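Local coordinates for peptidoglycan DD-endopeptidase ShyB (Vibrio cholerae, PDB 2GU1), which cleaves peptide cross-links between peptidoglycan strands as a zinc-dependent DD-endopeptidase, probably letting new glycans be inserted as the cell wall expands, at residues L45-P50 / L67-S72; S72-A77 / Q155-H160; K76-R81 / S88-E93; W98-F103 / L151-Y156. All coordinates share one frame; numbering follows the deposited sequence.

Contact 1: residues L45-P50 / L67-S72; sequences LDMIQP and LIYHMS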
# COMPACT_ATOMS: atom_id res chain seq x y z
N LEU A 45 8.41 -0.75 -7.37
CA LEU A 45 8.46 -1.60 -8.55
C LEU A 45 7.87 -3.00 -8.41
O LEU A 45 7.52 -3.62 -9.41
CB LEU A 45 9.91 -1.66 -9.05
CG LEU A 45 10.39 -0.28 -9.52
CD1 LEU A 45 11.90 -0.27 -9.70
CD2 LEU A 45 9.67 0.10 -10.83
N ASP A 46 7.74 -3.49 -7.19
CA ASP A 46 7.16 -4.82 -6.98
C ASP A 46 5.65 -4.82 -7.23
O ASP A 46 5.05 -5.87 -7.47
CB ASP A 46 7.43 -5.32 -5.56
CG ASP A 46 8.68 -6.16 -5.46
OD1 ASP A 46 8.92 -6.69 -4.37
OD2 ASP A 46 9.41 -6.29 -6.46
N MET A 47 5.04 -3.65 -7.16
CA MET A 47 3.60 -3.55 -7.35
C MET A 47 3.16 -3.06 -8.72
O MET A 47 2.05 -2.56 -8.85
CB MET A 47 2.99 -2.65 -6.27
CG MET A 47 3.41 -1.18 -6.35
SD MET A 47 2.61 -0.12 -5.11
CE MET A 47 3.81 -0.16 -3.78
N ILE A 48 4.01 -3.21 -9.74
CA ILE A 48 3.63 -2.76 -11.09
C ILE A 48 2.40 -3.50 -11.56
O ILE A 48 2.31 -4.72 -11.44
CB ILE A 48 4.75 -2.97 -12.13
CG1 ILE A 48 5.14 -4.45 -12.19
CG2 ILE A 48 5.93 -2.09 -11.80
CD1 ILE A 48 6.05 -4.81 -13.35
N GLN A 49 1.45 -2.76 -12.11
CA GLN A 49 0.20 -3.32 -12.59
C GLN A 49 0.00 -3.07 -14.08
O GLN A 49 0.50 -2.08 -14.63
CB GLN A 49 -0.97 -2.67 -11.83
CG GLN A 49 -0.94 -2.87 -10.32
CD GLN A 49 -1.25 -4.29 -9.91
OE1 GLN A 49 -2.28 -4.84 -10.30
NE2 GLN A 49 -0.37 -4.90 -9.12
N PRO A 50 -0.74 -3.96 -14.75
CA PRO A 50 -1.00 -3.83 -16.19
C PRO A 50 -1.63 -2.46 -16.43
O PRO A 50 -2.53 -2.05 -15.69
CB PRO A 50 -1.99 -4.96 -16.47
CG PRO A 50 -1.59 -6.00 -15.48
CD PRO A 50 -1.36 -5.19 -14.22
N LEU A 67 15.11 5.63 -15.34
CA LEU A 67 13.86 4.88 -15.43
C LEU A 67 12.76 5.69 -14.75
O LEU A 67 12.94 6.16 -13.62
CB LEU A 67 13.99 3.53 -14.72
CG LEU A 67 12.67 2.81 -14.39
CD1 LEU A 67 12.07 2.26 -15.67
CD2 LEU A 67 12.92 1.68 -13.40
N ILE A 68 11.62 5.85 -15.43
CA ILE A 68 10.50 6.57 -14.85
C ILE A 68 9.33 5.59 -14.78
O ILE A 68 8.90 5.04 -15.80
CB ILE A 68 10.07 7.80 -15.70
CG1 ILE A 68 11.23 8.78 -15.86
CG2 ILE A 68 8.92 8.54 -15.00
CD1 ILE A 68 12.27 8.33 -16.85
N TYR A 69 8.84 5.36 -13.57
CA TYR A 69 7.71 4.46 -13.35
C TYR A 69 6.47 5.32 -13.16
O TYR A 69 6.28 5.94 -12.11
CB TYR A 69 7.98 3.56 -12.13
CG TYR A 69 6.80 2.77 -11.60
CD1 TYR A 69 5.74 2.37 -12.44
CD2 TYR A 69 6.74 2.39 -10.25
CE1 TYR A 69 4.66 1.62 -11.94
CE2 TYR A 69 5.68 1.65 -9.75
CZ TYR A 69 4.64 1.27 -10.59
OH TYR A 69 3.59 0.55 -10.08
N HIS A 70 5.66 5.40 -14.21
CA HIS A 70 4.42 6.17 -14.18
C HIS A 70 3.31 5.33 -13.53
O HIS A 70 2.66 4.53 -14.20
CB HIS A 70 4.00 6.55 -15.61
CG HIS A 70 4.95 7.50 -16.28
ND1 HIS A 70 4.95 8.85 -16.03
CD2 HIS A 70 5.96 7.28 -17.17
CE1 HIS A 70 5.92 9.43 -16.73
NE2 HIS A 70 6.54 8.49 -17.43
N MET A 71 3.13 5.50 -12.22
CA MET A 71 2.10 4.77 -11.48
C MET A 71 0.72 5.26 -11.90
O MET A 71 -0.24 4.50 -11.90
CB MET A 71 2.30 4.96 -9.98
CG MET A 71 3.50 4.21 -9.45
SD MET A 71 4.20 4.90 -7.94
CE MET A 71 5.43 5.98 -8.64
N SER A 72 0.64 6.55 -12.24
CA SER A 72 -0.61 7.16 -12.70
C SER A 72 -0.21 8.44 -13.41
O SER A 72 0.97 8.79 -13.43
CB SER A 72 -1.54 7.51 -11.53
OG SER A 72 -1.14 8.70 -10.89

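Contact 2: residues S72-A77 / Q155-H160; sequences SIVEKA and QYLGEH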
# COMPACT_ATOMS: atom_id res chain seq x y z
N SER A 72 0.64 6.55 -12.24
CA SER A 72 -0.61 7.16 -12.70
C SER A 72 -0.21 8.44 -13.41
O SER A 72 0.97 8.79 -13.43
CB SER A 72 -1.54 7.51 -11.53
OG SER A 72 -1.14 8.70 -10.89
N ILE A 73 -1.17 9.13 -14.00
CA ILE A 73 -0.85 10.37 -14.70
C ILE A 73 -0.49 11.51 -13.73
O ILE A 73 -0.08 12.58 -14.16
CB ILE A 73 -2.02 10.80 -15.62
CG1 ILE A 73 -3.31 10.99 -14.82
CG2 ILE A 73 -2.22 9.75 -16.71
CD1 ILE A 73 -4.53 11.27 -15.70
N VAL A 74 -0.64 11.27 -12.43
CA VAL A 74 -0.31 12.28 -11.44
C VAL A 74 0.76 11.82 -10.44
O VAL A 74 1.07 12.52 -9.49
CB VAL A 74 -1.56 12.74 -10.64
CG1 VAL A 74 -2.55 13.41 -11.58
CG2 VAL A 74 -2.22 11.56 -9.93
N GLU A 75 1.33 10.63 -10.68
CA GLU A 75 2.35 10.09 -9.78
C GLU A 75 3.40 9.26 -10.52
O GLU A 75 3.06 8.38 -11.32
CB GLU A 75 1.69 9.23 -8.70
CG GLU A 75 0.62 9.96 -7.91
CD GLU A 75 -0.07 9.09 -6.88
OE1 GLU A 75 -0.89 9.63 -6.10
OE2 GLU A 75 0.20 7.87 -6.84
N LYS A 76 4.67 9.52 -10.24
CA LYS A 76 5.75 8.78 -10.86
C LYS A 76 6.99 8.69 -9.98
O LYS A 76 7.32 9.62 -9.25
CB LYS A 76 6.12 9.44 -12.20
CG LYS A 76 6.54 10.89 -12.07
CD LYS A 76 6.78 11.52 -13.44
CE LYS A 76 7.13 13.00 -13.30
NZ LYS A 76 7.30 13.66 -14.63
N ALA A 77 7.66 7.54 -10.06
CA ALA A 77 8.89 7.27 -9.32
C ALA A 77 10.01 7.40 -10.35
O ALA A 77 9.96 6.77 -11.40
CB ALA A 77 8.86 5.85 -8.76
N GLN A 155 -10.14 11.62 -8.17
CA GLN A 155 -9.10 12.55 -8.59
C GLN A 155 -9.01 12.60 -10.10
O GLN A 155 -9.05 11.56 -10.78
CB GLN A 155 -7.75 12.15 -7.99
CG GLN A 155 -6.59 13.06 -8.36
CD GLN A 155 -5.29 12.61 -7.72
OE1 GLN A 155 -5.01 11.42 -7.64
NE2 GLN A 155 -4.49 13.57 -7.25
N TYR A 156 -8.93 13.81 -10.63
CA TYR A 156 -8.81 14.04 -12.06
C TYR A 156 -7.59 14.90 -12.32
O TYR A 156 -7.05 15.54 -11.42
CB TYR A 156 -10.05 14.77 -12.60
CG TYR A 156 -11.14 13.85 -13.09
CD1 TYR A 156 -11.80 12.99 -12.21
CD2 TYR A 156 -11.50 13.83 -14.43
CE1 TYR A 156 -12.79 12.12 -12.66
CE2 TYR A 156 -12.50 12.97 -14.90
CZ TYR A 156 -13.14 12.12 -14.01
OH TYR A 156 -14.12 11.27 -14.46
N LEU A 157 -7.13 14.89 -13.57
CA LEU A 157 -6.02 15.71 -14.00
C LEU A 157 -6.62 16.36 -15.23
O LEU A 157 -6.80 15.70 -16.26
CB LEU A 157 -4.81 14.87 -14.40
CG LEU A 157 -3.63 15.73 -14.85
CD1 LEU A 157 -3.25 16.70 -13.73
CD2 LEU A 157 -2.45 14.85 -15.21
N GLY A 158 -6.95 17.64 -15.13
CA GLY A 158 -7.58 18.29 -16.25
C GLY A 158 -8.89 17.56 -16.47
O GLY A 158 -9.71 17.47 -15.55
N GLU A 159 -9.07 16.99 -17.65
CA GLU A 159 -10.30 16.28 -17.98
C GLU A 159 -10.14 14.76 -17.89
O GLU A 159 -11.07 14.01 -18.21
CB GLU A 159 -10.74 16.67 -19.40
CG GLU A 159 -9.71 16.33 -20.46
CD GLU A 159 -9.80 17.23 -21.68
OE1 GLU A 159 -9.10 16.96 -22.68
OE2 GLU A 159 -10.58 18.22 -21.65
N HIS A 160 -8.97 14.32 -17.46
CA HIS A 160 -8.69 12.90 -17.35
C HIS A 160 -8.79 12.35 -15.94
O HIS A 160 -8.27 12.92 -14.99
CB HIS A 160 -7.30 12.61 -17.92
CG HIS A 160 -7.14 13.02 -19.35
ND1 HIS A 160 -7.78 12.37 -20.38
CD2 HIS A 160 -6.43 14.02 -19.91
CE1 HIS A 160 -7.47 12.96 -21.52
NE2 HIS A 160 -6.65 13.97 -21.26

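Contact 3: residues K76-R81 / S88-E93; sequences KAIYTR and SYDFQE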
# COMPACT_ATOMS: atom_id res chain seq x y z
N LYS A 76 4.67 9.52 -10.24
CA LYS A 76 5.75 8.78 -10.86
C LYS A 76 6.99 8.69 -9.98
O LYS A 76 7.32 9.62 -9.25
CB LYS A 76 6.12 9.44 -12.20
CG LYS A 76 6.54 10.89 -12.07
CD LYS A 76 6.78 11.52 -13.44
CE LYS A 76 7.13 13.00 -13.30
NZ LYS A 76 7.30 13.66 -14.63
N ALA A 77 7.66 7.54 -10.06
CA ALA A 77 8.89 7.27 -9.32
C ALA A 77 10.01 7.40 -10.35
O ALA A 77 9.96 6.77 -11.40
CB ALA A 77 8.86 5.85 -8.76
N ILE A 78 11.01 8.22 -10.04
CA ILE A 78 12.12 8.46 -10.96
C ILE A 78 13.43 7.87 -10.44
O ILE A 78 13.90 8.23 -9.36
CB ILE A 78 12.28 9.96 -11.18
CG1 ILE A 78 10.94 10.56 -11.62
CG2 ILE A 78 13.39 10.23 -12.20
CD1 ILE A 78 10.88 12.07 -11.56
N TYR A 79 14.00 6.95 -11.21
CA TYR A 79 15.26 6.29 -10.85
C TYR A 79 16.36 6.82 -11.76
O TYR A 79 16.40 6.51 -12.96
CB TYR A 79 15.11 4.77 -10.99
CG TYR A 79 14.02 4.17 -10.10
CD1 TYR A 79 14.34 3.60 -8.87
CD2 TYR A 79 12.67 4.22 -10.48
CE1 TYR A 79 13.33 3.09 -8.02
CE2 TYR A 79 11.67 3.72 -9.64
CZ TYR A 79 12.00 3.16 -8.42
OH TYR A 79 11.01 2.65 -7.60
N THR A 80 17.27 7.60 -11.19
CA THR A 80 18.36 8.20 -11.96
C THR A 80 19.74 7.63 -11.68
O THR A 80 20.13 7.46 -10.52
CB THR A 80 18.40 9.72 -11.72
OG1 THR A 80 17.13 10.29 -12.06
CG2 THR A 80 19.48 10.37 -12.57
N ARG A 81 20.49 7.34 -12.75
CA ARG A 81 21.83 6.81 -12.61
C ARG A 81 22.80 7.91 -12.20
O ARG A 81 22.78 9.02 -12.76
CB ARG A 81 22.31 6.16 -13.92
CG ARG A 81 23.74 5.65 -13.84
CD ARG A 81 24.07 4.62 -14.92
NE ARG A 81 23.92 5.14 -16.27
CZ ARG A 81 24.64 6.14 -16.78
NH1 ARG A 81 25.56 6.74 -16.04
NH2 ARG A 81 24.42 6.54 -18.03
N SER A 88 19.74 6.85 -7.98
CA SER A 88 19.10 7.63 -6.94
C SER A 88 17.59 7.68 -7.23
O SER A 88 17.17 7.59 -8.39
CB SER A 88 19.68 9.04 -6.88
OG SER A 88 19.59 9.68 -8.14
N TYR A 89 16.81 7.84 -6.17
CA TYR A 89 15.34 7.87 -6.26
C TYR A 89 14.71 9.23 -5.98
O TYR A 89 15.13 9.95 -5.07
CB TYR A 89 14.78 6.86 -5.25
CG TYR A 89 13.27 6.81 -5.17
CD1 TYR A 89 12.54 5.93 -5.97
CD2 TYR A 89 12.58 7.62 -4.27
CE1 TYR A 89 11.15 5.86 -5.87
CE2 TYR A 89 11.19 7.55 -4.17
CZ TYR A 89 10.48 6.67 -4.97
OH TYR A 89 9.11 6.60 -4.86
N ASP A 90 13.67 9.57 -6.75
CA ASP A 90 12.91 10.81 -6.57
C ASP A 90 11.45 10.52 -6.91
O ASP A 90 11.16 9.92 -7.95
CB ASP A 90 13.45 11.92 -7.47
CG ASP A 90 12.60 13.19 -7.41
OD1 ASP A 90 11.85 13.37 -6.43
OD2 ASP A 90 12.70 14.03 -8.34
N PHE A 91 10.54 10.92 -6.03
CA PHE A 91 9.12 10.71 -6.26
C PHE A 91 8.44 12.05 -6.53
O PHE A 91 8.62 13.02 -5.78
CB PHE A 91 8.46 10.04 -5.04
CG PHE A 91 6.99 9.77 -5.21
CD1 PHE A 91 6.55 8.75 -6.05
CD2 PHE A 91 6.04 10.58 -4.58
CE1 PHE A 91 5.18 8.53 -6.25
CE2 PHE A 91 4.67 10.36 -4.77
CZ PHE A 91 4.24 9.33 -5.61
N GLN A 92 7.67 12.12 -7.60
CA GLN A 92 6.97 13.35 -7.95
C GLN A 92 5.47 13.14 -8.05
O GLN A 92 5.00 12.23 -8.73
CB GLN A 92 7.52 13.91 -9.26
CG GLN A 92 8.86 14.61 -9.10
CD GLN A 92 9.46 15.03 -10.44
OE1 GLN A 92 8.73 15.30 -11.39
NE2 GLN A 92 10.78 15.09 -10.50
N GLU A 93 4.72 14.01 -7.38
CA GLU A 93 3.28 13.91 -7.38
C GLU A 93 2.62 15.23 -7.75
O GLU A 93 2.97 16.29 -7.22
CB GLU A 93 2.82 13.47 -5.99
CG GLU A 93 1.39 13.00 -5.92
CD GLU A 93 1.08 12.29 -4.61
OE1 GLU A 93 -0.04 11.75 -4.49
OE2 GLU A 93 1.95 12.28 -3.71

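Contact 4: residues W98-F103 / L151-Y156; sequences WREILF and LVKQQY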
# COMPACT_ATOMS: atom_id res chain seq x y z
N TRP A 98 -10.01 17.11 -7.31
CA TRP A 98 -10.86 16.04 -6.83
C TRP A 98 -12.32 16.42 -7.01
O TRP A 98 -12.71 17.55 -6.70
CB TRP A 98 -10.59 15.75 -5.35
CG TRP A 98 -9.24 15.17 -5.09
CD1 TRP A 98 -8.06 15.84 -5.01
CD2 TRP A 98 -8.93 13.79 -4.89
NE1 TRP A 98 -7.03 14.97 -4.76
CE2 TRP A 98 -7.53 13.69 -4.69
CE3 TRP A 98 -9.70 12.61 -4.87
CZ2 TRP A 98 -6.89 12.48 -4.46
CZ3 TRP A 98 -9.05 11.40 -4.64
CH2 TRP A 98 -7.66 11.34 -4.45
N ARG A 99 -13.12 15.49 -7.52
CA ARG A 99 -14.54 15.75 -7.72
C ARG A 99 -15.35 14.76 -6.91
O ARG A 99 -14.93 13.62 -6.68
CB ARG A 99 -14.90 15.62 -9.20
CG ARG A 99 -14.64 14.24 -9.79
CD ARG A 99 -15.26 14.11 -11.18
NE ARG A 99 -14.78 15.13 -12.12
CZ ARG A 99 -15.16 15.22 -13.39
NH1 ARG A 99 -16.04 14.36 -13.89
NH2 ARG A 99 -14.67 16.18 -14.17
N GLU A 100 -16.52 15.19 -6.46
CA GLU A 100 -17.36 14.32 -5.67
C GLU A 100 -18.39 13.65 -6.55
O GLU A 100 -18.96 14.27 -7.45
CB GLU A 100 -18.04 15.10 -4.56
CG GLU A 100 -17.06 15.61 -3.52
CD GLU A 100 -17.74 16.16 -2.30
OE1 GLU A 100 -17.03 16.52 -1.33
OE2 GLU A 100 -19.00 16.23 -2.30
N ILE A 101 -18.62 12.37 -6.29
CA ILE A 101 -19.60 11.62 -7.05
C ILE A 101 -20.44 10.79 -6.08
O ILE A 101 -19.93 10.16 -5.15
CB ILE A 101 -18.90 10.74 -8.12
CG1 ILE A 101 -19.94 10.14 -9.08
CG2 ILE A 101 -18.06 9.68 -7.46
CD1 ILE A 101 -20.79 9.04 -8.49
N LEU A 102 -21.74 10.81 -6.31
CA LEU A 102 -22.67 10.10 -5.45
C LEU A 102 -23.21 8.85 -6.15
O LEU A 102 -23.84 8.93 -7.20
CB LEU A 102 -23.81 11.04 -5.08
CG LEU A 102 -24.61 10.81 -3.81
CD1 LEU A 102 -23.68 10.84 -2.59
CD2 LEU A 102 -25.68 11.89 -3.70
N PHE A 103 -22.94 7.68 -5.57
CA PHE A 103 -23.45 6.44 -6.14
C PHE A 103 -24.65 6.02 -5.31
O PHE A 103 -24.50 5.58 -4.17
CB PHE A 103 -22.38 5.34 -6.12
CG PHE A 103 -21.23 5.58 -7.06
CD1 PHE A 103 -20.06 6.18 -6.61
CD2 PHE A 103 -21.31 5.20 -8.39
CE1 PHE A 103 -18.98 6.39 -7.47
CE2 PHE A 103 -20.25 5.40 -9.26
CZ PHE A 103 -19.07 6.00 -8.80
N LEU A 151 -20.82 8.43 -1.05
CA LEU A 151 -20.11 9.63 -1.53
C LEU A 151 -18.64 9.27 -1.76
O LEU A 151 -17.94 8.86 -0.84
CB LEU A 151 -20.20 10.78 -0.52
CG LEU A 151 -19.49 12.04 -1.02
CD1 LEU A 151 -20.27 12.62 -2.18
CD2 LEU A 151 -19.36 13.08 0.09
N VAL A 152 -18.20 9.41 -3.01
CA VAL A 152 -16.82 9.11 -3.38
C VAL A 152 -16.12 10.36 -3.94
O VAL A 152 -16.74 11.22 -4.56
CB VAL A 152 -16.78 8.00 -4.47
CG1 VAL A 152 -15.34 7.72 -4.91
CG2 VAL A 152 -17.43 6.73 -3.94
N LYS A 153 -14.82 10.44 -3.69
CA LYS A 153 -14.01 11.53 -4.19
C LYS A 153 -13.16 10.90 -5.28
O LYS A 153 -12.52 9.88 -5.06
CB LYS A 153 -13.09 12.09 -3.09
CG LYS A 153 -13.77 13.07 -2.16
CD LYS A 153 -12.76 13.76 -1.26
CE LYS A 153 -13.38 14.95 -0.54
NZ LYS A 153 -13.87 15.97 -1.51
N GLN A 154 -13.19 11.50 -6.47
CA GLN A 154 -12.41 10.99 -7.59
C GLN A 154 -11.39 12.03 -8.03
O GLN A 154 -11.74 13.19 -8.23
CB GLN A 154 -13.32 10.66 -8.77
CG GLN A 154 -14.09 9.36 -8.64
CD GLN A 154 -15.02 9.13 -9.82
OE1 GLN A 154 -15.45 8.01 -10.08
NE2 GLN A 154 -15.35 10.21 -10.52
N GLN A 155 -10.14 11.62 -8.17
CA GLN A 155 -9.10 12.55 -8.59
C GLN A 155 -9.01 12.60 -10.10
O GLN A 155 -9.05 11.56 -10.78
CB GLN A 155 -7.75 12.15 -7.99
CG GLN A 155 -6.59 13.06 -8.36
CD GLN A 155 -5.29 12.61 -7.72
OE1 GLN A 155 -5.01 11.42 -7.64
NE2 GLN A 155 -4.49 13.57 -7.25
N TYR A 156 -8.93 13.81 -10.63
CA TYR A 156 -8.81 14.04 -12.06
C TYR A 156 -7.59 14.90 -12.32
O TYR A 156 -7.05 15.54 -11.42
CB TYR A 156 -10.05 14.77 -12.60
CG TYR A 156 -11.14 13.85 -13.09
CD1 TYR A 156 -11.80 12.99 -12.21
CD2 TYR A 156 -11.50 13.83 -14.43
CE1 TYR A 156 -12.79 12.12 -12.66
CE2 TYR A 156 -12.50 12.97 -14.90
CZ TYR A 156 -13.14 12.12 -14.01
OH TYR A 156 -14.12 11.27 -14.46
O HOH W 1 -16.62 11.35 -12.72

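Contact 1: residues L45-P50 / L67-S72
The ring of Tyr69 is covered on one face by the methyl CG2 of Ile48 and on the other by CG of Met71, from its own segment. The Ile48 methyl makes a CH-pi contact. CG2 lies 4.2 Å from the centroid of the Tyr69 ring and 26° off its normal, and it comes nearest to the hydroxyl end, at 3.8 Å from CZ. Met71 CG sits 3.3 Å above the opposite face, toward the rim. Leu45 approaches obliquely near the base of the ring, with its CD2 3.8 Å from Tyr69 CD2. The two side chains run antiparallel, flank to flank. The first torsion of Tyr69 puts CG anti to the backbone N (chi1 168°) and sends the ring from the strand to the loop. Its hydroxyl passes close to the loop backbone, with OH 3.5 Å from Ile48 CA. The polar end is held by Glu52, whose OE1 also takes the amide hydrogen of Gln49. One carboxylate oxygen therefore ties both the ring and the loop. Further along, Leu45 CD1 meets Leu67 CD2 at 4.3 Å. Met71 and Ser72 lie together opposite Glu75, a classic beta bulge, and the chain turns a corner at Met71. Leu45 and Ile48 also touch helix 18-24, through Leu18 and Ile21. The loop 45-50 follows helix 29-38 and leads into strand 53-58, so this apolar core between helices and sheet is consistent with the beta-alpha-alpha-beta order of a LysM-like domain.

Contact 2: residues S72-A77 / Q155-H160
Ile73 and Leu157 meet by apolar contact, side against side with their ends pointing opposite ways. Ile73 CD1 lies 3.8 Å from Leu157 CB. Ile73 CD1 also lies 3.8 Å from His160 CB, and the Ile73 and His160 side chains stand roughly perpendicular. CG1 of Ile73 sits between its backbone N and carbonyl carbon (chi1 58°), which carries CD1 toward both partners. Val74 adds its two branches: CG1 packs on Leu157 CB at 3.9 Å, while CG2 rests against the side-chain amide of Gln155. The carbonyl O of Ile73 also lies against this patch, 3.4 Å from Leu157 CD2.

Hydrogen bonds shape each side separately. Ser72 to Glu75 form a type I turn, and Ser72 OG accepts from Val74 N at 3.0 Å, an ST turn. Leu157 to His160 form a type II' turn with Gly158 at its second position; Leu157 N gives to His160 O at 2.7 Å, and His160 N gives back to Leu157 O.

Ile73 and Val74 also touch Thr162 of strand 160-173. The turn leading into strand 75-81 thus packs on the hairpin of strands 147-157 and 160-173, joining the LysM-like sheet to the sheet of the next domain.

Contact 3: residues K76-R81 / S88-E93
Strands 76-81 and 88-93 run antiparallel at 156°, with six backbone hydrogen bonds in the pairs Lys76 with Gln92, Ile78 with Asp90 and Thr80 with Ser88, alternating with the non-hydrogen-bonded pairs Ala77 with Phe91 and Tyr79 with Tyr89.

On the face of the two tyrosines, the edge of Tyr89 points into the face of Tyr79. This is a T-shaped stack with centroids 5.3 Å apart and planes at 70°. Tyr89 has its CG opposite the backbone N (chi1 177°), which lets the ring reach along the sheet and put its edge on Tyr79. Tyr89 CD1 approaches Tyr79 CE1 to 3.6 Å. Farther out on the same ring, Tyr89 CE1 packs on Ala77 CB at 3.7 Å. The hydroxyls have partners elsewhere: Tyr79 OH bonds Asp39 and Tyr89 OH bonds Gln44. Both rings also touch Val38 of helix 29-38.

The other face is more polar. Gln92 reaches across the sheet so that its amide meets Ile78 CD1, 3.2 Å from NE2. Along its own strand, NE2 gives a hydrogen bond of 3.1 Å to Asp90 OD2, from above the carboxylate plane, which fixes the amide. The extended Lys76 chain passes Gln92 at a slant, with Lys76 CE 3.4 Å from Gln92 OE1. Near the far end, Thr80 and Ser88 pack together, while Ser88 OG bonds Glu82 and Thr80 OG1 bonds Arg66.

Together the strands form a beta hairpin. Strand 87-93 is an edge strand of the five-stranded antiparallel sheet, and the tyrosine face packs on the helical side of the LysM-like domain.

Contact 4: residues W98-F103 / L151-Y156
Arg99 lays its guanidinium flat on the ring of Tyr156, a stacked cation-pi contact with the planes 9° apart and Arg99 CZ 3.8 Å from the ring centroid. The first torsion of Arg99 (chi1 61°) and a bend at chi3 swing the group back over the ring. On the other face of the sheet, the indole of Trp98 lies over Gln155. CB of Gln155 sits 3.4 Å from the centroid of the Trp98 six-membered ring, almost exactly above it. Glu100 and Lys153 form a salt bridge, OE1 to NZ 3.2 Å, through the anti lone pair of OE1.

Trp98 with Gln155 and Glu100 with Lys153 are non-hydrogen-bonded pairs of the antiparallel sheet in the Csd3-type second domain; Arg99 reaches diagonally to Tyr156. Strand 97-106 is an edge strand, paired with 147-157 across a connection that holds helices 111-117 and 122-132. Two-way backbone bonds join Arg99 with Gln154 and Ile101 with Val152. Ile101 CG2 packs on Val152 CB at 3.7 Å. Val152 CG2 meets the edge of the Phe103 ring.

One water accepts from Arg99 NH1 and Gln154 NE2 and also bonds Tyr156 OH, helping to hold the guanidinium over the ring.

From the N terminus, contact 1 closes first, bringing the loop 45-50 after helix 29-38 back to strand 64-70. It ends at Ser72, where contact 2 opens. Contact 2 closes the longest loop, running from 72-77 to 155-160, and its span encloses the other two contacts. Contact 3 starts from the same stretch and closes at once as a hairpin within the LysM-like sheet. Contact 4 follows in series, pairs 98-103 with 151-156, and ends on the stretch that contact 2 uses. None of the loops cross. Contacts 1 and 3 lie within the LysM-like domain, contact 4 within the second, and contact 2 joins them.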